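Side-chain contact in proton-dependent oligopeptide transporter family protein (Xanthomonas campestris, PDB 6EI3), which probably couples the uptake of short peptides to proton movement across the membrane, as a POT family member of the major facilitator superfamily: residues F103-G106 / L107-A111. Numbering follows the deposited sequence.
Sequences FFVG and LGLIA. With 78M ((2S)-2,3-dihydroxypropyl(7Z)-pentadec-7-enoate), chain R; 78M ((2S)-2,3-dihydroxypropyl(7Z)-pentadec-7-enoate), chain G.
L107 brings one methyl, CD1, against the rings of F103 and F104, one turn earlier on helix 100-117. CD1 lies 4.0 Å from CE1 of F103 and 4.1 Å from CD1 of F104, meeting both rings obliquely. The two rings reach it by different torsions: F103 has CG anti to its backbone N (chi1 -167°) and its ring leans along the helix toward L107, whereas F104 has CG beside the backbone N (chi1 -65°), which sets its side chain alongside that of L107. All three residues are buried and share further neighbours: F28 and F172 also meet the F103 ring, while I50 of helix 40-60 touches both F104 and L107.

Beneath the side chains runs regular alpha-helical i to i+4 bonding: L107 N, G108 N, L109 N and I110 N donate to the carbonyls of F103, F104, V105 and G106. The bond from L109 N to V105 O spans 2.8 Å.

The partly exposed flank carries V105 and L109, which run side by side with a single pair of methyls in contact, V105 CG1 and L109 CD1, 3.9 Å apart; L109 CG also sits 3.3 Å from V105 O. The 78M of chain R, a monoacylglycerol, runs along the helix over G108, V105 N and F104 CB. Its C8 comes within 3.4 Å of G108 CA, an approach possible because glycine has no side chain. A second 78M, of chain G, sets its ester carbonyl O1 over one face of the F104 ring, 3.0 Å from CE2, and its C5 lies 3.9 Å from L107 CB.

With the backbone amides of L107 to I110 bonded within the helix, the surface offered to the lipid tails is essentially hydrocarbon, consistent with acyl-chain binding through dispersion and shape rather than polar recognition.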
ATOM      1  N   PHE A 103     -21.641  -9.265   0.209  1.00 32.86           N
ATOM      2  CA  PHE A 103     -20.673  -8.521   1.011  1.00 30.45           C
ATOM      3  C   PHE A 103     -19.312  -8.547   0.324  1.00 31.48           C
ATOM      4  O   PHE A 103     -18.614  -7.536   0.334  1.00 27.84           O
ATOM      5  CB  PHE A 103     -20.595  -9.073   2.447  1.00 31.36           C
ATOM      6  CG  PHE A 103     -19.854  -8.184   3.420  1.00 31.01           C
ATOM      7  CD1 PHE A 103     -18.479  -8.316   3.605  1.00 32.82           C
ATOM      8  CD2 PHE A 103     -20.536  -7.252   4.192  1.00 31.91           C
ATOM      9  CE1 PHE A 103     -17.798  -7.499   4.513  1.00 31.88           C
ATOM     10  CE2 PHE A 103     -19.852  -6.436   5.095  1.00 33.15           C
ATOM     11  CZ  PHE A 103     -18.484  -6.543   5.223  1.00 31.03           C
ATOM     12  N   PHE A 104     -18.955  -9.675  -0.322  1.00 28.78           N
ATOM     13  CA  PHE A 104     -17.666  -9.743  -1.024  1.00 29.93           C
ATOM     14  C   PHE A 104     -17.688  -8.947  -2.330  1.00 34.12           C
ATOM     15  O   PHE A 104     -16.670  -8.352  -2.683  1.00 32.75           O
ATOM     16  CB  PHE A 104     -17.150 -11.181  -1.218  1.00 32.58           C
ATOM     17  CG  PHE A 104     -16.806 -11.934   0.055  1.00 35.73           C
ATOM     18  CD1 PHE A 104     -16.765 -11.285   1.285  1.00 38.12           C
ATOM     19  CD2 PHE A 104     -16.511 -13.294   0.019  1.00 40.39           C
ATOM     20  CE1 PHE A 104     -16.476 -11.989   2.461  1.00 40.00           C
ATOM     21  CE2 PHE A 104     -16.186 -13.990   1.191  1.00 43.30           C
ATOM     22  CZ  PHE A 104     -16.188 -13.335   2.406  1.00 40.53           C
ATOM     23  N   VAL A 105     -18.857  -8.882  -3.009  1.00 31.38           N
ATOM     24  CA  VAL A 105     -19.034  -8.055  -4.212  1.00 31.37           C
ATOM     25  C   VAL A 105     -18.828  -6.586  -3.772  1.00 31.75           C
ATOM     26  O   VAL A 105     -18.082  -5.860  -4.420  1.00 31.39           O
ATOM     27  CB  VAL A 105     -20.404  -8.295  -4.909  1.00 36.55           C
ATOM     28  CG1 VAL A 105     -20.737  -7.160  -5.886  1.00 36.69           C
ATOM     29  CG2 VAL A 105     -20.426  -9.647  -5.632  1.00 36.77           C
ATOM     30  N   GLY A 106     -19.428  -6.215  -2.640  1.00 27.65           N
ATOM     31  CA  GLY A 106     -19.277  -4.901  -2.008  1.00 27.61           C
ATOM     32  C   GLY A 106     -17.823  -4.541  -1.765  1.00 28.99           C
ATOM     33  O   GLY A 106     -17.373  -3.498  -2.230  1.00 28.27           O
ATOM     34  N   LEU A 107     -17.047  -5.458  -1.140  1.00 24.89           N
ATOM     35  CA  LEU A 107     -15.602  -5.241  -0.929  1.00 25.08           C
ATOM     36  C   LEU A 107     -14.858  -5.089  -2.237  1.00 26.60           C
ATOM     37  O   LEU A 107     -13.947  -4.282  -2.299  1.00 25.13           O
ATOM     38  CB  LEU A 107     -14.949  -6.367  -0.119  1.00 25.49           C
ATOM     39  CG  LEU A 107     -15.376  -6.542   1.329  1.00 30.27           C
ATOM     40  CD1 LEU A 107     -14.762  -7.809   1.896  1.00 30.29           C
ATOM     41  CD2 LEU A 107     -14.976  -5.355   2.180  1.00 32.15           C
ATOM     42  N   GLY A 108     -15.227  -5.891  -3.247  1.00 24.97           N
ATOM     43  CA  GLY A 108     -14.646  -5.833  -4.588  1.00 25.83           C
ATOM     44  C   GLY A 108     -14.872  -4.477  -5.252  1.00 28.97           C
ATOM     45  O   GLY A 108     -13.951  -3.889  -5.816  1.00 29.50           O
ATOM     46  N   LEU A 109     -16.097  -3.956  -5.150  1.00 25.16           N
ATOM     47  CA  LEU A 109     -16.487  -2.657  -5.702  1.00 24.55           C
ATOM     48  C   LEU A 109     -15.799  -1.498  -4.973  1.00 27.68           C
ATOM     49  O   LEU A 109     -15.396  -0.526  -5.619  1.00 25.75           O
ATOM     50  CB  LEU A 109     -18.024  -2.512  -5.674  1.00 25.07           C
ATOM     51  CG  LEU A 109     -18.828  -3.469  -6.582  1.00 30.71           C
ATOM     52  CD1 LEU A 109     -20.328  -3.301  -6.357  1.00 31.84           C
ATOM     53  CD2 LEU A 109     -18.466  -3.315  -8.083  1.00 32.70           C
ATOM     54  N   ILE A 110     -15.612  -1.626  -3.636  1.00 24.90           N
ATOM     55  CA  ILE A 110     -14.895  -0.631  -2.822  1.00 23.43           C
ATOM     56  C   ILE A 110     -13.446  -0.629  -3.222  1.00 27.46           C
ATOM     57  O   ILE A 110     -12.912   0.439  -3.455  1.00 26.63           O
ATOM     58  CB  ILE A 110     -15.070  -0.856  -1.289  1.00 25.74           C
ATOM     59  CG1 ILE A 110     -16.508  -0.461  -0.872  1.00 27.18           C
ATOM     60  CG2 ILE A 110     -14.034  -0.022  -0.475  1.00 25.23           C
ATOM     61  CD1 ILE A 110     -16.911  -0.969   0.487  1.00 31.55           C
ATOM     62  N   ALA A 111     -12.813  -1.829  -3.353  1.00 26.04           N
ATOM     63  CA  ALA A 111     -11.405  -1.945  -3.754  1.00 25.48           C
ATOM     64  C   ALA A 111     -11.176  -1.272  -5.120  1.00 28.94           C
ATOM     65  O   ALA A 111     -10.226  -0.516  -5.294  1.00 26.30           O
ATOM     66  CB  ALA A 111     -11.013  -3.416  -3.835  1.00 26.24           C
TER
HETATM   67  O21 78M R 617      -5.889  -3.524 -15.567  1.00 92.68           O
HETATM   68  C20 78M R 617      -7.079  -4.016 -16.170  1.00 93.94           C
HETATM   69  C18 78M R 617      -8.015  -4.586 -15.131  1.00 93.72           C
HETATM   70  O19 78M R 617      -7.537  -5.859 -14.682  1.00 93.73           O
HETATM   71  C17 78M R 617      -9.442  -4.683 -15.621  1.00 95.12           C
HETATM   72  O2  78M R 617     -10.186  -5.075 -14.444  1.00 94.40           O
HETATM   73  C1  78M R 617     -11.509  -5.246 -14.544  1.00 93.83           C
HETATM   74  O1  78M R 617     -12.187  -4.807 -15.437  1.00 95.10           O
HETATM   75  C2  78M R 617     -12.018  -6.110 -13.431  1.00 91.81           C
HETATM   76  C3  78M R 617     -12.863  -5.375 -12.407  1.00 90.08           C
HETATM   77  C4  78M R 617     -14.112  -6.161 -12.048  1.00 89.65           C
HETATM   78  C5  78M R 617     -14.740  -5.791 -10.720  1.00 87.50           C
HETATM   79  C6  78M R 617     -14.086  -6.448  -9.508  1.00 85.29           C
HETATM   80  C7  78M R 617     -14.999  -6.338  -8.331  1.00 83.77           C
HETATM   81  C8  78M R 617     -15.450  -7.301  -7.541  1.00 82.58           C
HETATM   82  C9  78M R 617     -15.120  -8.765  -7.526  1.00 80.97           C
HETATM   83  C10 78M R 617     -15.430  -9.329  -6.141  1.00 77.80           C
HETATM   84  C11 78M R 617     -15.557 -10.838  -6.075  1.00 76.80           C
HETATM   85  C12 78M R 617     -16.541 -11.299  -5.016  1.00 74.94           C
HETATM   86  C13 78M R 617     -16.747 -12.801  -4.967  1.00 75.71           C
HETATM   87  C15 78M R 617     -18.057 -14.703  -3.935  1.00 75.89           C
HETATM   88  C14 78M R 617     -18.002 -13.221  -4.221  1.00 75.77           C
HETATM   89  O21 78M G 606     -10.459 -18.760   1.085  1.00 68.54           O
HETATM   90  C20 78M G 606     -11.606 -18.389   0.329  1.00 70.07           C
HETATM   91  C18 78M G 606     -11.903 -16.917   0.499  1.00 71.26           C
HETATM   92  O19 78M G 606     -12.460 -16.670   1.793  1.00 69.21           O
HETATM   93  C17 78M G 606     -12.832 -16.374  -0.566  1.00 73.95           C
HETATM   94  O2  78M G 606     -12.232 -15.156  -1.077  1.00 74.17           O
HETATM   95  C1  78M G 606     -12.590 -13.986  -0.531  1.00 71.96           C
HETATM   96  O1  78M G 606     -13.278 -13.883   0.447  1.00 74.47           O
HETATM   97  C2  78M G 606     -11.993 -12.831  -1.277  1.00 67.52           C
HETATM   98  C3  78M G 606     -12.859 -11.581  -1.299  1.00 62.63           C
HETATM   99  C4  78M G 606     -12.016 -10.324  -1.323  1.00 59.99           C
HETATM  100  C5  78M G 606     -12.732  -9.081  -1.805  1.00 58.49           C
HETATM  101  C6  78M G 606     -11.784  -7.982  -2.279  1.00 58.40           C
HETATM  102  C7  78M G 606     -11.328  -8.171  -3.691  1.00 59.46           C
HETATM  103  C8  78M G 606     -10.535  -7.366  -4.374  1.00 59.18           C
HETATM  104  C9  78M G 606     -10.104  -7.552  -5.794  1.00 59.20           C
HETATM  105  C10 78M G 606      -8.705  -8.136  -5.933  1.00 58.75           C
HETATM  106  C11 78M G 606      -8.083  -7.919  -7.305  1.00 57.67           C
HETATM  107  C12 78M G 606      -6.687  -8.490  -7.409  1.00 56.44           C
HETATM  108  C13 78M G 606      -5.886  -8.050  -8.617  1.00 55.47           C
HETATM  109  C15 78M G 606      -3.666  -8.250  -9.808  1.00 58.35           C
HETATM  110  C14 78M G 606      -4.440  -8.492  -8.540  1.00 56.08           C